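PDB 6RQA: iminosuccinate reductase from Paracoccus denitrificans, which catalyses the NADH-dependent reduction of iminosuccinate to L-aspartate, regenerating the amino donor for the beta-hydroxyaspartate cycle of glyoxylate assimilation. Local coordinates for residues 140-154 with 205-219. Numbering follows the deposited sequence.
Sequences IKYLAPKGAKVLGMI and LDRLGAEADVIVSIT. With NAD (nicotinamide-adenine-dinucleotide), chain C.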
ATOM      1  N   ILE A 140      -9.343 -17.244  22.782  1.00 41.80           N
ATOM      2  CA  ILE A 140      -9.389 -18.287  23.802  1.00 35.19           C
ATOM      3  C   ILE A 140      -9.735 -17.684  25.159  1.00 40.77           C
ATOM      4  O   ILE A 140     -10.619 -18.176  25.869  1.00 42.46           O
ATOM      5  CB  ILE A 140      -8.057 -19.056  23.848  1.00 42.86           C
ATOM      6  CG1 ILE A 140      -7.860 -19.863  22.564  1.00 42.50           C
ATOM      7  CG2 ILE A 140      -8.002 -19.967  25.065  1.00 39.95           C
ATOM      8  CD1 ILE A 140      -6.553 -20.619  22.518  1.00 47.88           C
ATOM      9  N   LYS A 141      -9.052 -16.600  25.530  1.00 36.89           N
ATOM     10  CA  LYS A 141      -9.283 -15.987  26.834  1.00 44.56           C
ATOM     11  C   LYS A 141     -10.732 -15.546  27.012  1.00 46.58           C
ATOM     12  O   LYS A 141     -11.262 -15.601  28.128  1.00 44.16           O
ATOM     13  CB  LYS A 141      -8.342 -14.798  27.028  1.00 43.48           C
ATOM     14  CG  LYS A 141      -8.499 -14.087  28.363  1.00 44.17           C
ATOM     15  CD  LYS A 141      -7.655 -12.826  28.417  1.00 55.53           C
ATOM     16  CE  LYS A 141      -7.899 -12.049  29.701  1.00 50.15           C
ATOM     17  NZ  LYS A 141      -7.103 -10.790  29.743  1.00 47.71           N
ATOM     18  N   TYR A 142     -11.393 -15.127  25.932  1.00 47.81           N
ATOM     19  CA  TYR A 142     -12.729 -14.556  26.030  1.00 48.33           C
ATOM     20  C   TYR A 142     -13.844 -15.476  25.547  1.00 51.25           C
ATOM     21  O   TYR A 142     -15.018 -15.150  25.756  1.00 65.57           O
ATOM     22  CB  TYR A 142     -12.799 -13.232  25.251  1.00 44.83           C
ATOM     23  CG  TYR A 142     -12.047 -12.093  25.907  1.00 37.62           C
ATOM     24  CD1 TYR A 142     -12.636 -11.336  26.912  1.00 37.86           C
ATOM     25  CD2 TYR A 142     -10.752 -11.775  25.521  1.00 40.36           C
ATOM     26  CE1 TYR A 142     -11.955 -10.294  27.517  1.00 32.50           C
ATOM     27  CE2 TYR A 142     -10.061 -10.735  26.121  1.00 30.76           C
ATOM     28  CZ  TYR A 142     -10.668  -9.998  27.116  1.00 42.85           C
ATOM     29  OH  TYR A 142      -9.987  -8.963  27.716  1.00 43.37           O
ATOM     30  N   LEU A 143     -13.526 -16.610  24.915  1.00 42.05           N
ATOM     31  CA  LEU A 143     -14.561 -17.480  24.365  1.00 45.32           C
ATOM     32  C   LEU A 143     -14.412 -18.957  24.709  1.00 42.58           C
ATOM     33  O   LEU A 143     -15.348 -19.720  24.447  1.00 41.16           O
ATOM     34  CB  LEU A 143     -14.620 -17.342  22.835  1.00 42.92           C
ATOM     35  CG  LEU A 143     -14.858 -15.942  22.266  1.00 51.22           C
ATOM     36  CD1 LEU A 143     -14.696 -15.948  20.756  1.00 44.43           C
ATOM     37  CD2 LEU A 143     -16.236 -15.426  22.658  1.00 53.58           C
ATOM     38  N   ALA A 144     -13.288 -19.386  25.277  1.00 38.38           N
ATOM     39  CA  ALA A 144     -13.096 -20.801  25.553  1.00 53.92           C
ATOM     40  C   ALA A 144     -14.074 -21.283  26.624  1.00 58.01           C
ATOM     41  O   ALA A 144     -14.459 -20.521  27.516  1.00 46.31           O
ATOM     42  CB  ALA A 144     -11.665 -21.075  26.007  1.00 57.17           C
ATOM     43  N   PRO A 145     -14.496 -22.545  26.551  1.00 64.17           N
ATOM     44  CA  PRO A 145     -15.379 -23.085  27.589  1.00 67.36           C
ATOM     45  C   PRO A 145     -14.714 -23.048  28.956  1.00 62.53           C
ATOM     46  O   PRO A 145     -13.489 -23.118  29.079  1.00 50.72           O
ATOM     47  CB  PRO A 145     -15.632 -24.525  27.127  1.00 70.16           C
ATOM     48  CG  PRO A 145     -15.364 -24.505  25.656  1.00 64.92           C
ATOM     49  CD  PRO A 145     -14.258 -23.513  25.467  1.00 63.80           C
ATOM     50  N   LYS A 146     -15.543 -22.931  29.988  1.00 70.43           N
ATOM     51  CA  LYS A 146     -15.045 -22.846  31.353  1.00 72.66           C
ATOM     52  C   LYS A 146     -14.310 -24.125  31.731  1.00 69.13           C
ATOM     53  O   LYS A 146     -14.873 -25.222  31.665  1.00 51.85           O
ATOM     54  CB  LYS A 146     -16.201 -22.583  32.316  1.00 85.78           C
ATOM     55  CG  LYS A 146     -17.570 -23.011  31.795  1.00 94.21           C
ATOM     56  CD  LYS A 146     -18.434 -21.806  31.428  1.00 96.93           C
ATOM     57  CE  LYS A 146     -18.468 -21.559  29.926  1.00 90.70           C
ATOM     58  NZ  LYS A 146     -19.166 -22.653  29.195  1.00 84.95           N
ATOM     59  N   GLY A 147     -13.044 -23.979  32.118  1.00 70.31           N
ATOM     60  CA  GLY A 147     -12.229 -25.114  32.501  1.00 67.97           C
ATOM     61  C   GLY A 147     -11.812 -25.987  31.334  1.00 67.99           C
ATOM     62  O   GLY A 147     -11.906 -27.214  31.413  1.00 74.49           O
ATOM     63  N   ALA A 148     -11.352 -25.370  30.248  1.00 64.37           N
ATOM     64  CA  ALA A 148     -10.890 -26.126  29.090  1.00 61.02           C
ATOM     65  C   ALA A 148      -9.620 -26.887  29.448  1.00 59.73           C
ATOM     66  O   ALA A 148      -8.626 -26.289  29.869  1.00 60.19           O
ATOM     67  CB  ALA A 148     -10.646 -25.192  27.908  1.00 57.78           C
ATOM     68  N   LYS A 149      -9.653 -28.208  29.279  1.00 56.52           N
ATOM     69  CA  LYS A 149      -8.557 -29.073  29.694  1.00 56.98           C
ATOM     70  C   LYS A 149      -7.736 -29.624  28.540  1.00 54.47           C
ATOM     71  O   LYS A 149      -6.557 -29.929  28.734  1.00 49.45           O
ATOM     72  CB  LYS A 149      -9.094 -30.248  30.521  1.00 60.64           C
ATOM     73  CG  LYS A 149     -10.053 -29.834  31.628  1.00 70.62           C
ATOM     74  CD  LYS A 149     -10.814 -31.025  32.190  1.00 85.68           C
ATOM     75  CE  LYS A 149      -9.944 -31.866  33.107  1.00 99.96           C
ATOM     76  NZ  LYS A 149      -9.580 -31.129  34.349  1.00105.08           N
ATOM     77  N   VAL A 150      -8.320 -29.756  27.351  1.00 42.60           N
ATOM     78  CA  VAL A 150      -7.661 -30.380  26.210  1.00 38.52           C
ATOM     79  C   VAL A 150      -7.647 -29.397  25.050  1.00 39.02           C
ATOM     80  O   VAL A 150      -8.697 -28.877  24.655  1.00 43.78           O
ATOM     81  CB  VAL A 150      -8.356 -31.693  25.801  1.00 42.35           C
ATOM     82  CG1 VAL A 150      -7.716 -32.259  24.543  1.00 36.29           C
ATOM     83  CG2 VAL A 150      -8.294 -32.700  26.938  1.00 37.33           C
ATOM     84  N   LEU A 151      -6.460 -29.156  24.501  1.00 46.27           N
ATOM     85  CA  LEU A 151      -6.277 -28.284  23.350  1.00 33.11           C
ATOM     86  C   LEU A 151      -6.109 -29.128  22.094  1.00 40.84           C
ATOM     87  O   LEU A 151      -5.288 -30.051  22.066  1.00 47.78           O
ATOM     88  CB  LEU A 151      -5.057 -27.381  23.546  1.00 32.15           C
ATOM     89  CG  LEU A 151      -4.638 -26.518  22.355  1.00 37.70           C
ATOM     90  CD1 LEU A 151      -5.701 -25.476  22.044  1.00 36.83           C
ATOM     91  CD2 LEU A 151      -3.293 -25.860  22.620  1.00 32.82           C
ATOM     92  N   GLY A 152      -6.886 -28.811  21.062  1.00 43.03           N
ATOM     93  CA  GLY A 152      -6.807 -29.537  19.809  1.00 39.07           C
ATOM     94  C   GLY A 152      -6.163 -28.734  18.699  1.00 41.11           C
ATOM     95  O   GLY A 152      -6.638 -27.648  18.355  1.00 48.65           O
ATOM     96  N   MET A 153      -5.081 -29.259  18.129  1.00 46.42           N
ATOM     97  CA  MET A 153      -4.334 -28.586  17.074  1.00 37.52           C
ATOM     98  C   MET A 153      -4.636 -29.258  15.742  1.00 46.37           C
ATOM     99  O   MET A 153      -4.332 -30.442  15.558  1.00 55.87           O
ATOM    100  CB  MET A 153      -2.831 -28.615  17.355  1.00 35.24           C
ATOM    101  CG  MET A 153      -2.413 -27.861  18.602  1.00 48.67           C
ATOM    102  SD  MET A 153      -2.720 -26.088  18.483  1.00 54.59           S
ATOM    103  CE  MET A 153      -1.723 -25.664  17.057  1.00 59.71           C
ATOM    104  N   ILE A 154      -5.229 -28.506  14.821  1.00 48.12           N
ATOM    105  CA  ILE A 154      -5.459 -28.967  13.458  1.00 42.98           C
ATOM    106  C   ILE A 154      -4.421 -28.273  12.583  1.00 48.68           C
ATOM    107  O   ILE A 154      -4.604 -27.126  12.162  1.00 59.30           O
ATOM    108  CB  ILE A 154      -6.885 -28.682  12.985  1.00 44.05           C
ATOM    109  CG1 ILE A 154      -7.892 -29.406  13.880  1.00 50.91           C
ATOM    110  CG2 ILE A 154      -7.055 -29.120  11.531  1.00 33.48           C
ATOM    111  CD1 ILE A 154      -9.328 -29.257  13.429  1.00 45.98           C
ATOM    112  N   LEU A 205      -9.472 -36.816  13.375  1.00 46.42           N
ATOM    113  CA  LEU A 205     -10.393 -35.699  13.562  1.00 48.75           C
ATOM    114  C   LEU A 205     -11.669 -36.087  14.299  1.00 61.22           C
ATOM    115  O   LEU A 205     -12.322 -35.210  14.875  1.00 69.39           O
ATOM    116  CB  LEU A 205     -10.748 -35.078  12.209  1.00 48.89           C
ATOM    117  CG  LEU A 205      -9.645 -34.235  11.570  1.00 55.73           C
ATOM    118  CD1 LEU A 205     -10.131 -33.590  10.282  1.00 70.74           C
ATOM    119  CD2 LEU A 205      -9.152 -33.181  12.547  1.00 56.81           C
ATOM    120  N   ASP A 206     -12.044 -37.369  14.298  1.00 71.50           N
ATOM    121  CA  ASP A 206     -13.245 -37.771  15.023  1.00 73.64           C
ATOM    122  C   ASP A 206     -13.051 -37.643  16.529  1.00 70.32           C
ATOM    123  O   ASP A 206     -13.950 -37.179  17.239  1.00 64.55           O
ATOM    124  CB  ASP A 206     -13.642 -39.200  14.645  1.00 86.18           C
ATOM    125  CG  ASP A 206     -12.510 -40.189  14.827  1.00 91.77           C
ATOM    126  OD1 ASP A 206     -11.368 -39.863  14.445  1.00 94.93           O
ATOM    127  OD2 ASP A 206     -12.761 -41.292  15.354  1.00 96.35           O
ATOM    128  N   ARG A 207     -11.881 -38.042  17.036  1.00 75.59           N
ATOM    129  CA  ARG A 207     -11.599 -37.889  18.460  1.00 67.44           C
ATOM    130  C   ARG A 207     -11.272 -36.449  18.830  1.00 60.44           C
ATOM    131  O   ARG A 207     -11.591 -36.015  19.941  1.00 60.95           O
ATOM    132  CB  ARG A 207     -10.442 -38.798  18.878  1.00 57.56           C
ATOM    133  CG  ARG A 207     -10.811 -40.253  19.109  1.00 58.50           C
ATOM    134  CD  ARG A 207      -9.625 -41.014  19.691  1.00 71.03           C
ATOM    135  NE  ARG A 207      -9.133 -40.391  20.918  1.00 72.23           N
ATOM    136  CZ  ARG A 207      -7.962 -40.668  21.483  1.00 66.49           C
ATOM    137  NH1 ARG A 207      -7.148 -41.556  20.928  1.00 74.83           N
ATOM    138  NH2 ARG A 207      -7.599 -40.050  22.600  1.00 41.66           N
ATOM    139  N   LEU A 208     -10.635 -35.702  17.925  1.00 59.01           N
ATOM    140  CA  LEU A 208     -10.258 -34.327  18.235  1.00 58.86           C
ATOM    141  C   LEU A 208     -11.493 -33.461  18.455  1.00 67.80           C
ATOM    142  O   LEU A 208     -11.568 -32.702  19.427  1.00 68.44           O
ATOM    143  CB  LEU A 208      -9.381 -33.762  17.115  1.00 62.18           C
ATOM    144  CG  LEU A 208      -8.643 -32.441  17.366  1.00 58.20           C
ATOM    145  CD1 LEU A 208      -7.320 -32.424  16.617  1.00 55.13           C
ATOM    146  CD2 LEU A 208      -9.491 -31.245  16.955  1.00 55.74           C
ATOM    147  N   GLY A 209     -12.480 -33.569  17.564  1.00 69.53           N
ATOM    148  CA  GLY A 209     -13.699 -32.795  17.713  1.00 63.45           C
ATOM    149  C   GLY A 209     -14.495 -33.130  18.957  1.00 68.21           C
ATOM    150  O   GLY A 209     -15.250 -32.284  19.447  1.00 73.61           O
ATOM    151  N   ALA A 210     -14.339 -34.344  19.488  1.00 58.95           N
ATOM    152  CA  ALA A 210     -15.108 -34.787  20.641  1.00 59.97           C
ATOM    153  C   ALA A 210     -14.354 -34.666  21.959  1.00 60.15           C
ATOM    154  O   ALA A 210     -14.978 -34.765  23.020  1.00 59.98           O
ATOM    155  CB  ALA A 210     -15.557 -36.241  20.453  1.00 53.67           C
ATOM    156  N   GLU A 211     -13.037 -34.460  21.922  1.00 64.77           N
ATOM    157  CA  GLU A 211     -12.235 -34.400  23.134  1.00 62.53           C
ATOM    158  C   GLU A 211     -11.525 -33.073  23.349  1.00 59.86           C
ATOM    159  O   GLU A 211     -11.118 -32.792  24.482  1.00 63.19           O
ATOM    160  CB  GLU A 211     -11.184 -35.523  23.139  1.00 63.70           C
ATOM    161  CG  GLU A 211     -11.774 -36.921  23.039  1.00 72.25           C
ATOM    162  CD  GLU A 211     -10.710 -38.001  22.995  1.00 75.40           C
ATOM    163  OE1 GLU A 211     -11.039 -39.171  23.279  1.00 83.71           O
ATOM    164  OE2 GLU A 211      -9.545 -37.679  22.678  1.00 70.54           O
ATOM    165  N   ALA A 212     -11.368 -32.252  22.314  1.00 55.36           N
ATOM    166  CA  ALA A 212     -10.677 -30.976  22.438  1.00 58.09           C
ATOM    167  C   ALA A 212     -11.673 -29.892  22.830  1.00 52.31           C
ATOM    168  O   ALA A 212     -12.639 -29.634  22.104  1.00 67.54           O
ATOM    169  CB  ALA A 212      -9.968 -30.611  21.135  1.00 54.26           C
ATOM    170  N   ASP A 213     -11.434 -29.261  23.981  1.00 46.41           N
ATOM    171  CA  ASP A 213     -12.274 -28.155  24.422  1.00 51.34           C
ATOM    172  C   ASP A 213     -11.974 -26.879  23.649  1.00 53.01           C
ATOM    173  O   ASP A 213     -12.884 -26.080  23.399  1.00 50.00           O
ATOM    174  CB  ASP A 213     -12.084 -27.927  25.922  1.00 49.02           C
ATOM    175  CG  ASP A 213     -12.177 -29.214  26.722  1.00 55.31           C
ATOM    176  OD1 ASP A 213     -13.029 -30.065  26.384  1.00 60.36           O
ATOM    177  OD2 ASP A 213     -11.394 -29.379  27.681  1.00 50.75           O
ATOM    178  N   VAL A 214     -10.716 -26.673  23.270  1.00 53.09           N
ATOM    179  CA  VAL A 214     -10.305 -25.562  22.422  1.00 50.35           C
ATOM    180  C   VAL A 214      -9.612 -26.143  21.199  1.00 42.97           C
ATOM    181  O   VAL A 214      -8.702 -26.971  21.330  1.00 33.57           O
ATOM    182  CB  VAL A 214      -9.376 -24.586  23.167  1.00 43.03           C
ATOM    183  CG1 VAL A 214      -8.847 -23.524  22.214  1.00 36.36           C
ATOM    184  CG2 VAL A 214     -10.110 -23.943  24.331  1.00 33.28           C
ATOM    185  N   ILE A 215     -10.046 -25.717  20.015  1.00 44.38           N
ATOM    186  CA  ILE A 215      -9.506 -26.201  18.751  1.00 42.25           C
ATOM    187  C   ILE A 215      -8.917 -25.018  17.998  1.00 43.23           C
ATOM    188  O   ILE A 215      -9.568 -23.976  17.860  1.00 43.65           O
ATOM    189  CB  ILE A 215     -10.580 -26.910  17.904  1.00 44.70           C
ATOM    190  CG1 ILE A 215     -11.128 -28.130  18.648  1.00 42.09           C
ATOM    191  CG2 ILE A 215     -10.012 -27.323  16.556  1.00 46.42           C
ATOM    192  CD1 ILE A 215     -12.197 -28.879  17.884  1.00 41.98           C
ATOM    193  N   VAL A 216      -7.688 -25.179  17.516  1.00 51.09           N
ATOM    194  CA  VAL A 216      -7.000 -24.163  16.728  1.00 50.90           C
ATOM    195  C   VAL A 216      -6.555 -24.803  15.422  1.00 48.94           C
ATOM    196  O   VAL A 216      -5.734 -25.728  15.429  1.00 52.22           O
ATOM    197  CB  VAL A 216      -5.796 -23.567  17.474  1.00 43.92           C
ATOM    198  CG1 VAL A 216      -5.022 -22.632  16.561  1.00 40.44           C
ATOM    199  CG2 VAL A 216      -6.258 -22.837  18.725  1.00 49.55           C
ATOM    200  N   SER A 217      -7.098 -24.319  14.309  1.00 41.79           N
ATOM    201  CA  SER A 217      -6.749 -24.799  12.979  1.00 41.27           C
ATOM    202  C   SER A 217      -5.910 -23.742  12.274  1.00 41.02           C
ATOM    203  O   SER A 217      -6.256 -22.556  12.293  1.00 40.40           O
ATOM    204  CB  SER A 217      -8.002 -25.122  12.163  1.00 46.09           C
ATOM    205  OG  SER A 217      -8.850 -23.990  12.058  1.00 51.76           O
ATOM    206  N   ILE A 218      -4.814 -24.175  11.653  1.00 39.74           N
ATOM    207  CA  ILE A 218      -3.860 -23.260  11.037  1.00 47.20           C
ATOM    208  C   ILE A 218      -3.304 -23.912   9.770  1.00 52.64           C
ATOM    209  O   ILE A 218      -2.091 -23.929   9.531  1.00 60.30           O
ATOM    210  CB  ILE A 218      -2.759 -22.872  12.052  1.00 52.88           C
ATOM    211  CG1 ILE A 218      -1.851 -21.755  11.520  1.00 51.30           C
ATOM    212  CG2 ILE A 218      -1.977 -24.103  12.535  1.00 56.43           C
ATOM    213  CD1 ILE A 218      -2.527 -20.410  11.435  1.00 53.05           C
ATOM    214  N   THR A 219      -4.195 -24.449   8.942  1.00 51.50           N
ATOM    215  CA  THR A 219      -3.815 -25.150   7.726  1.00 46.48           C
ATOM    216  C   THR A 219      -4.120 -24.304   6.497  1.00 52.11           C
ATOM    217  O   THR A 219      -4.979 -23.418   6.519  1.00 45.93           O
ATOM    218  CB  THR A 219      -4.547 -26.492   7.605  1.00 46.89           C
ATOM    219  OG1 THR A 219      -5.935 -26.256   7.340  1.00 59.71           O
ATOM    220  CG2 THR A 219      -4.417 -27.291   8.886  1.00 31.61           C
TER
HETATM  221  PA  NAD C 401       2.640 -24.058   6.306  0.82 75.29           P
HETATM  222  O1A NAD C 401       2.528 -24.374   4.840  0.82 74.69           O
HETATM  223  O2A NAD C 401       3.822 -24.038   7.220  0.82 69.43           O
HETATM  224  O5B NAD C 401       1.779 -25.438   6.910  0.82 69.20           O
HETATM  225  C5B NAD C 401       0.693 -25.626   6.088  0.82 56.92           C
HETATM  226  C4B NAD C 401      -0.128 -26.767   6.629  0.82 57.34           C
HETATM  227  O4B NAD C 401      -1.327 -26.841   5.881  0.82 53.49           O
HETATM  228  C3B NAD C 401       0.681 -28.026   6.329  0.82 73.51           C
HETATM  229  O3B NAD C 401       1.462 -28.226   7.462  0.82 82.06           O
HETATM  230  C2B NAD C 401      -0.424 -29.078   6.175  0.82 66.49           C
HETATM  231  O2B NAD C 401      -0.797 -29.628   7.393  0.82 66.72           O
HETATM  232  C1B NAD C 401      -1.641 -28.213   5.654  0.82 58.13           C
HETATM  233  N9A NAD C 401      -1.815 -28.354   4.204  0.82 62.12           N
HETATM  234  C8A NAD C 401      -0.932 -28.058   3.149  0.82 69.34           C
HETATM  235  N7A NAD C 401      -1.452 -28.320   1.950  0.82 73.60           N
HETATM  236  C5A NAD C 401      -2.742 -28.810   2.226  0.82 74.78           C
HETATM  237  C6A NAD C 401      -3.797 -29.264   1.391  0.82 78.93           C
HETATM  238  N6A NAD C 401      -3.632 -29.264   0.038  0.82 74.07           N
HETATM  239  N1A NAD C 401      -4.978 -29.699   1.939  0.82 82.43           N
HETATM  240  C2A NAD C 401      -5.064 -29.670   3.307  0.82 76.16           C
HETATM  241  N3A NAD C 401      -4.156 -29.267   4.222  0.82 70.01           N
HETATM  242  C4A NAD C 401      -2.987 -28.839   3.632  0.82 70.42           C
HETATM  243  O3  NAD C 401       1.650 -22.787   6.329  0.82 90.46           O
HETATM  244  PN  NAD C 401       1.795 -21.843   7.596  0.82 83.58           P
HETATM  245  O1N NAD C 401       1.870 -22.430   8.984  0.82 73.00           O
HETATM  246  O2N NAD C 401       2.545 -20.712   6.990  0.82 84.72           O
HETATM  247  O5D NAD C 401       0.235 -20.995   7.746  0.82 83.90           O
HETATM  248  C5D NAD C 401      -0.726 -21.879   7.355  0.82 73.88           C
HETATM  249  C4D NAD C 401      -1.993 -21.109   7.081  0.82 65.32           C
HETATM  250  O4D NAD C 401      -2.064 -20.006   8.010  0.82 67.08           O
HETATM  251  C3D NAD C 401      -1.853 -20.494   5.656  0.82 61.50           C
HETATM  252  O3D NAD C 401      -3.026 -20.810   4.994  0.82 56.40           O
HETATM  253  C2D NAD C 401      -1.748 -18.984   5.939  0.82 63.63           C
HETATM  254  O2D NAD C 401      -2.455 -18.189   5.049  0.82 68.66           O
HETATM  255  C1D NAD C 401      -2.534 -18.924   7.271  0.82 58.36           C
HETATM  256  N1N NAD C 401      -2.153 -17.664   8.023  0.82 48.34           N
HETATM  257  C2N NAD C 401      -3.178 -17.002   8.635  0.82 47.39           C
HETATM  258  C3N NAD C 401      -2.909 -15.834   9.346  0.82 49.80           C
HETATM  259  C7N NAD C 401      -4.087 -15.176   9.985  0.82 43.11           C
HETATM  260  O7N NAD C 401      -3.980 -14.138  10.629  0.82 31.67           O
HETATM  261  N7N NAD C 401      -5.302 -15.793   9.815  0.82 41.81           N
HETATM  262  C4N NAD C 401      -1.600 -15.357   9.422  0.82 47.08           C
HETATM  263  C5N NAD C 401      -0.577 -16.050   8.788  0.82 47.95           C
HETATM  264  C6N NAD C 401      -0.859 -17.223   8.077  0.82 50.76           C
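Gly152 and Ile154 pair in parallel with Ile215 and Ser217, joining strands 150-154 and 214-217, adjacent near the middle of the parallel sheet of the Rossmann-type NAD-binding domain: a worked example of a strand pair covered by a helix on one face and edged by solvent at one end. Gly152 N and Ile154 N donate to Val214 O and Val216 O; Gly152 O accepts from Val216 N. Packing is close where helix 205-211 covers the sheet. Ile154 carries it: chi1 -61° sets CG1 beside the backbone N, 3.9 Å from Leu208 CD2, and an extended chi2 carries CD1 on to Ile215 CG2 at 3.7 Å and across Leu205 at about a right angle. Gly152, lacking a side chain, leaves room for Ala212, just past the helix, whose CB lies 3.6 Å from Gly152 CA. On the other face, Val214 CG1 meets Ile140 CD1 and Leu151 CD1, and its CG2 lies against Ala144 and Ala148.

Toward solvent, at Lys149, Val150 and Asp213, hydrogen bonds do the joining. Lys149 bends away, its NZ in a salt bridge with Glu174, while Asp213 OD2 takes Lys149 N through its anti lone pair and Val150 N from above the carboxylate plane. At the far end, Ile218 and Thr219 border NAD, and Ile218 N donates to Ile154 O at 3.0 Å.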